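Local coordinates for gala protein type 1, 3 or 4 (Legionella pneumophila subsp. pneumophila, PDB 4XA9) that is a leucine-rich repeat protein that may bind small GTPases and stimulate their GTP hydrolysis, at residues T94-S99 with A115-L120; A136-K141 with A159-I164. One frame throughout, in Å; residues are numbered along the deposited sequence.

Interaction 1 of 2, residues T94-S99 with A115-L120; sequences TTLDVS and AKLITL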
loop_
_atom_site.group_PDB
_atom_site.type_symbol
_atom_site.label_atom_id
_atom_site.label_comp_id
_atom_site.label_asym_id
_atom_site.label_seq_id
_atom_site.Cartn_x
_atom_site.Cartn_y
_atom_site.Cartn_z
ATOM N N THR A 94 22.162 6.529 -2.825
ATOM C CA THR A 94 21.743 7.711 -2.075
ATOM C C THR A 94 20.225 7.711 -1.899
ATOM O O THR A 94 19.690 8.314 -0.963
ATOM C CB THR A 94 22.168 9.022 -2.777
ATOM O OG1 THR A 94 21.629 9.051 -4.103
ATOM C CG2 THR A 94 23.688 9.140 -2.845
ATOM N N THR A 95 19.537 7.047 -2.824
ATOM C CA THR A 95 18.084 6.881 -2.758
ATOM C C THR A 95 17.755 5.401 -2.733
ATOM O O THR A 95 18.073 4.675 -3.674
ATOM C CB THR A 95 17.370 7.545 -3.954
ATOM O OG1 THR A 95 17.547 8.964 -3.888
ATOM C CG2 THR A 95 15.877 7.234 -3.933
ATOM N N LEU A 96 17.130 4.951 -1.654
ATOM C CA LEU A 96 16.936 3.521 -1.436
ATOM C C LEU A 96 15.510 3.176 -1.028
ATOM O O LEU A 96 14.942 3.811 -0.140
ATOM C CB LEU A 96 17.905 3.020 -0.361
ATOM C CG LEU A 96 17.797 1.569 0.117
ATOM C CD1 LEU A 96 18.135 0.586 -1.008
ATOM C CD2 LEU A 96 18.724 1.349 1.308
ATOM N N ASP A 97 14.947 2.164 -1.680
ATOM C CA ASP A 97 13.669 1.597 -1.275
ATOM C C ASP A 97 13.868 0.152 -0.819
ATOM O O ASP A 97 14.165 -0.723 -1.629
ATOM C CB ASP A 97 12.658 1.669 -2.427
ATOM C CG ASP A 97 11.255 1.271 -2.004
ATOM O OD1 ASP A 97 11.101 0.712 -0.904
ATOM O OD2 ASP A 97 10.304 1.508 -2.775
ATOM N N VAL A 98 13.701 -0.091 0.479
ATOM C CA VAL A 98 13.795 -1.444 1.024
ATOM C C VAL A 98 12.477 -1.859 1.667
ATOM O O VAL A 98 12.459 -2.711 2.557
ATOM C CB VAL A 98 14.918 -1.577 2.084
ATOM C CG1 VAL A 98 16.289 -1.508 1.432
ATOM C CG2 VAL A 98 14.775 -0.508 3.163
ATOM N N SER A 99 11.383 -1.245 1.225
ATOM C CA SER A 99 10.064 -1.533 1.789
ATOM C C SER A 99 9.731 -3.022 1.663
ATOM O O SER A 99 10.177 -3.677 0.723
ATOM C CB SER A 99 8.995 -0.688 1.093
ATOM O OG SER A 99 9.304 0.694 1.184
ATOM N N ALA A 115 25.734 7.603 6.119
ATOM C CA ALA A 115 25.591 9.032 5.845
ATOM C C ALA A 115 25.429 9.325 4.351
ATOM O O ALA A 115 25.100 10.446 3.966
ATOM C CB ALA A 115 26.782 9.796 6.404
ATOM N N LYS A 116 25.659 8.319 3.514
ATOM C CA LYS A 116 25.498 8.475 2.072
ATOM C C LYS A 116 24.017 8.641 1.711
ATOM O O LYS A 116 23.668 9.388 0.790
ATOM C CB LYS A 116 26.109 7.278 1.336
ATOM C CG LYS A 116 26.164 7.406 -0.174
ATOM C CD LYS A 116 27.082 8.537 -0.598
ATOM C CE LYS A 116 27.208 8.616 -2.111
ATOM N NZ LYS A 116 28.093 9.736 -2.541
ATOM N N LEU A 117 23.150 7.964 2.461
ATOM C CA LEU A 117 21.714 7.971 2.188
ATOM C C LEU A 117 21.048 9.335 2.337
ATOM O O LEU A 117 21.168 9.995 3.370
ATOM C CB LEU A 117 20.993 6.976 3.093
ATOM C CG LEU A 117 21.007 5.511 2.667
ATOM C CD1 LEU A 117 20.051 4.703 3.542
ATOM C CD2 LEU A 117 20.666 5.368 1.184
ATOM N N ILE A 118 20.324 9.733 1.299
ATOM C CA ILE A 118 19.539 10.960 1.323
ATOM C C ILE A 118 18.048 10.652 1.484
ATOM O O ILE A 118 17.336 11.335 2.224
ATOM C CB ILE A 118 19.737 11.783 0.036
ATOM C CG1 ILE A 118 21.224 12.008 -0.239
ATOM C CG2 ILE A 118 19.027 13.117 0.149
ATOM C CD1 ILE A 118 21.492 12.738 -1.544
ATOM N N THR A 119 17.581 9.618 0.786
ATOM C CA THR A 119 16.170 9.240 0.813
ATOM C C THR A 119 15.991 7.756 1.101
ATOM O O THR A 119 16.623 6.916 0.462
ATOM C CB THR A 119 15.479 9.570 -0.518
ATOM O OG1 THR A 119 15.474 10.986 -0.721
ATOM C CG2 THR A 119 14.056 9.055 -0.533
ATOM N N LEU A 120 15.127 7.438 2.060
ATOM C CA LEU A 120 14.863 6.046 2.409
ATOM C C LEU A 120 13.372 5.727 2.442
ATOM O O LEU A 120 12.602 6.335 3.196
ATOM C CB LEU A 120 15.490 5.702 3.766
ATOM C CG LEU A 120 15.228 4.282 4.287
ATOM C CD1 LEU A 120 15.845 3.243 3.360
ATOM C CD2 LEU A 120 15.735 4.100 5.707
HETATM O O HOH W 1 15.070 10.814 -3.391
#

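Interaction 2 of 2, residues A136-K141 with A159-I164; sequences AQSNLK and ASNINI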
loop_
_atom_site.group_PDB
_atom_site.type_symbol
_atom_site.label_atom_id
_atom_site.label_comp_id
_atom_site.label_asym_id
_atom_site.label_seq_id
_atom_site.Cartn_x
_atom_site.Cartn_y
_atom_site.Cartn_z
ATOM N N ALA A 136 16.533 8.709 13.989
ATOM C CA ALA A 136 16.555 10.060 14.540
ATOM C C ALA A 136 17.969 10.635 14.544
ATOM O O ALA A 136 18.154 11.844 14.651
ATOM C CB ALA A 136 15.979 10.064 15.944
ATOM N N GLN A 137 18.964 9.763 14.419
ATOM C CA GLN A 137 20.361 10.188 14.408
ATOM C C GLN A 137 20.962 10.172 12.999
ATOM O O GLN A 137 22.148 10.451 12.817
ATOM C CB GLN A 137 21.189 9.294 15.335
ATOM C CG GLN A 137 20.644 9.203 16.749
ATOM C CD GLN A 137 20.708 10.528 17.485
ATOM O OE1 GLN A 137 21.524 11.394 17.165
ATOM N NE2 GLN A 137 19.836 10.696 18.474
ATOM N N SER A 138 20.143 9.847 12.005
ATOM C CA SER A 138 20.627 9.729 10.634
ATOM C C SER A 138 20.761 11.091 9.975
ATOM O O SER A 138 20.359 12.104 10.544
ATOM C CB SER A 138 19.687 8.860 9.804
ATOM O OG SER A 138 18.475 9.550 9.579
ATOM N N ASN A 139 21.308 11.101 8.760
ATOM C CA ASN A 139 21.408 12.319 7.964
ATOM C C ASN A 139 20.378 12.346 6.833
ATOM O O ASN A 139 20.504 13.120 5.886
ATOM C CB ASN A 139 22.818 12.468 7.383
ATOM C CG ASN A 139 23.853 12.826 8.439
ATOM O OD1 ASN A 139 23.560 13.550 9.393
ATOM N ND2 ASN A 139 25.070 12.320 8.272
ATOM N N LEU A 140 19.359 11.501 6.946
ATOM C CA LEU A 140 18.329 11.387 5.916
ATOM C C LEU A 140 17.535 12.676 5.750
ATOM O O LEU A 140 17.176 13.325 6.733
ATOM C CB LEU A 140 17.381 10.227 6.246
ATOM C CG LEU A 140 17.989 8.835 6.055
ATOM C CD1 LEU A 140 17.164 7.772 6.768
ATOM C CD2 LEU A 140 18.106 8.517 4.564
ATOM N N LYS A 141 17.277 13.050 4.501
ATOM C CA LYS A 141 16.435 14.201 4.214
ATOM C C LYS A 141 14.973 13.792 4.054
ATOM O O LYS A 141 14.068 14.569 4.358
ATOM C CB LYS A 141 16.924 14.923 2.957
ATOM C CG LYS A 141 18.289 15.568 3.130
ATOM C CD LYS A 141 18.574 16.553 2.012
ATOM C CE LYS A 141 19.854 17.328 2.279
ATOM N NZ LYS A 141 19.972 18.524 1.393
ATOM N N ALA A 159 11.190 13.553 15.285
ATOM C CA ALA A 159 10.928 14.988 15.271
ATOM C C ALA A 159 12.171 15.795 15.647
ATOM O O ALA A 159 12.307 16.955 15.251
ATOM C CB ALA A 159 9.777 15.328 16.213
ATOM N N SER A 160 13.070 15.173 16.404
ATOM C CA SER A 160 14.287 15.843 16.858
ATOM C C SER A 160 15.376 15.843 15.786
ATOM O O SER A 160 16.358 16.577 15.901
ATOM C CB SER A 160 14.829 15.188 18.134
ATOM O OG SER A 160 15.230 13.845 17.900
ATOM N N ASN A 161 15.211 15.014 14.756
ATOM C CA ASN A 161 16.192 14.942 13.673
ATOM C C ASN A 161 16.093 16.164 12.769
ATOM O O ASN A 161 15.173 16.285 11.959
ATOM C CB ASN A 161 16.017 13.658 12.847
ATOM C CG ASN A 161 17.179 13.413 11.887
ATOM O OD1 ASN A 161 17.835 14.355 11.433
ATOM N ND2 ASN A 161 17.419 12.145 11.553
ATOM N N ILE A 162 17.079 17.045 12.892
ATOM C CA ILE A 162 17.081 18.334 12.214
ATOM C C ILE A 162 17.253 18.208 10.695
ATOM O O ILE A 162 16.931 19.130 9.934
ATOM C CB ILE A 162 18.201 19.232 12.801
ATOM C CG1 ILE A 162 17.662 20.627 13.103
ATOM C CG2 ILE A 162 19.443 19.239 11.915
ATOM C CD1 ILE A 162 16.761 20.657 14.319
ATOM N N ASN A 163 17.735 17.050 10.254
ATOM C CA ASN A 163 18.024 16.824 8.847
ATOM C C ASN A 163 16.795 16.483 8.002
ATOM O O ASN A 163 16.762 16.766 6.807
ATOM C CB ASN A 163 19.061 15.700 8.711
ATOM C CG ASN A 163 20.374 16.031 9.397
ATOM O OD1 ASN A 163 20.735 15.429 10.409
ATOM N ND2 ASN A 163 21.095 16.988 8.842
ATOM N N ILE A 164 15.787 15.870 8.609
ATOM C CA ILE A 164 14.644 15.391 7.838
ATOM C C ILE A 164 13.767 16.527 7.322
ATOM O O ILE A 164 13.262 17.335 8.101
ATOM C CB ILE A 164 13.771 14.435 8.662
ATOM C CG1 ILE A 164 14.627 13.337 9.286
ATOM C CG2 ILE A 164 12.674 13.822 7.786
ATOM C CD1 ILE A 164 13.830 12.374 10.145
HETATM O O HOH W 2 18.652 13.939 17.231
#

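Interaction 1 of 2, residues T94-S99 with A115-L120
The carbonyl oxygen of Thr-94 is gripped by two consecutive backbone amides. Ile-118 N donates to Thr-94 O at 2.7 Å, in the carbonyl plane and on a lone pair, while Thr-119 N meets Thr-94 O at 3.0 Å nearly along the C=O axis, with an angle of 170° at the hydrogen. Two residues after Thr-94, Leu-96 N donates to Thr-119 O at 2.9 Å, which sets the parallel pairing of Thr-95 with Thr-119 and of Leu-96 with Leu-120. These are neighbouring strands, 95-97 and 119-121, of a beta-alpha-beta unit whose crossover is helix 104-113.

On one face Thr-95 and Thr-119 lie side by side with matching rotamers, each hydroxyl beside its own backbone N. A water joins them, 2.7 Å from Thr-119 OG1 and 3.1 Å from Thr-95 OG1. The other face is apolar: Leu-96 CD2 lies 4.0 Å from Leu-120 CD1, and the same Leu-120 methyl touches Val-98 CG2. Both leucines have CG anti to the backbone N (chi1 175° and 177°), which runs the two chains in the same direction, where Leu-111 of the helix packs on them. Beside Thr-94, Lys-116 bends at chi2 and lays its CE 3.6 Å from Thr-94 CG2. Asp-97 OD1 accepts from Ser-99 N, an Asx turn where the strand ends.

The chemistry thus divides by face: the threonine side is bridged by a water, the leucine side is repeat core, and the carbonyl that accepts two amides, with the Leu-96 N bond, holds the two strands in register.

Interaction 2 of 2, residues A136-K141 with A159-I164
Two successive helix-to-strand loops of the leucine-rich repeat solenoid meet here, residues 136-141 after helix 129-135 and residues 159-164 at the end of helix 151-159, and the amide of Asn-161 reaches from one to the other. Asn-161 ND2 donates to Ser-138 O at 3.1 Å, but the bond is bent: the angle at the hydrogen is 144°, and the donor stands above the carbonyl plane, 45° out of it. The same nitrogen also bonds the carbonyl of Leu-135, at the end of helix 129-135. With CG anti to the backbone N (chi1 -169°), the side chain extends across to the other loop, and its CB passes 3.3 Å from Ala-136 O.

The other end of the amide works within its own loop. Asn-161 OD1 accepts from Asn-163 N at 2.9 Å, an Asx turn, and the type I beta turn from Asn-161 to Ile-164 spans the same residues. In the facing loop Ser-138 OG bonds Leu-135 O and takes a weak bond from Leu-140 N at 3.4 Å. Farther along, Leu-140 O receives a CA-H...O contact from Ile-164 CA at 3.4 Å, and Ile-164 CG1 lies 3.6 Å from that oxygen.

One buried amide therefore serves both sides: its oxygen holds the turn, its nitrogen bonds Ser-138 O and Leu-135 O of the neighbouring loop and helix end, and bonding at both ends should hold the amide's rotation.

In the fold
From the N terminus, interaction 1 closes first: strand 95-97 leads through helix 104-113 back to strand 119-121, a beta-alpha-beta crossover. Only afterwards does interaction 2 open, linking the loop after helix 129-135 to the one after helix 151-159, with strand 142-144 between them. The two are in series, neither nested nor crossed, and their centres lie about 13 Å apart. They nevertheless touch, since Ile-118 O probably accepts from Lys-141 N at 2.9 Å and Leu-117 CB packs on Leu-140 CD2 at 3.6 Å. Interaction 1 joins two neighbouring parallel strands of the sheet and interaction 2 the loops leading into later strands, tying successive turns of the curved solenoid together.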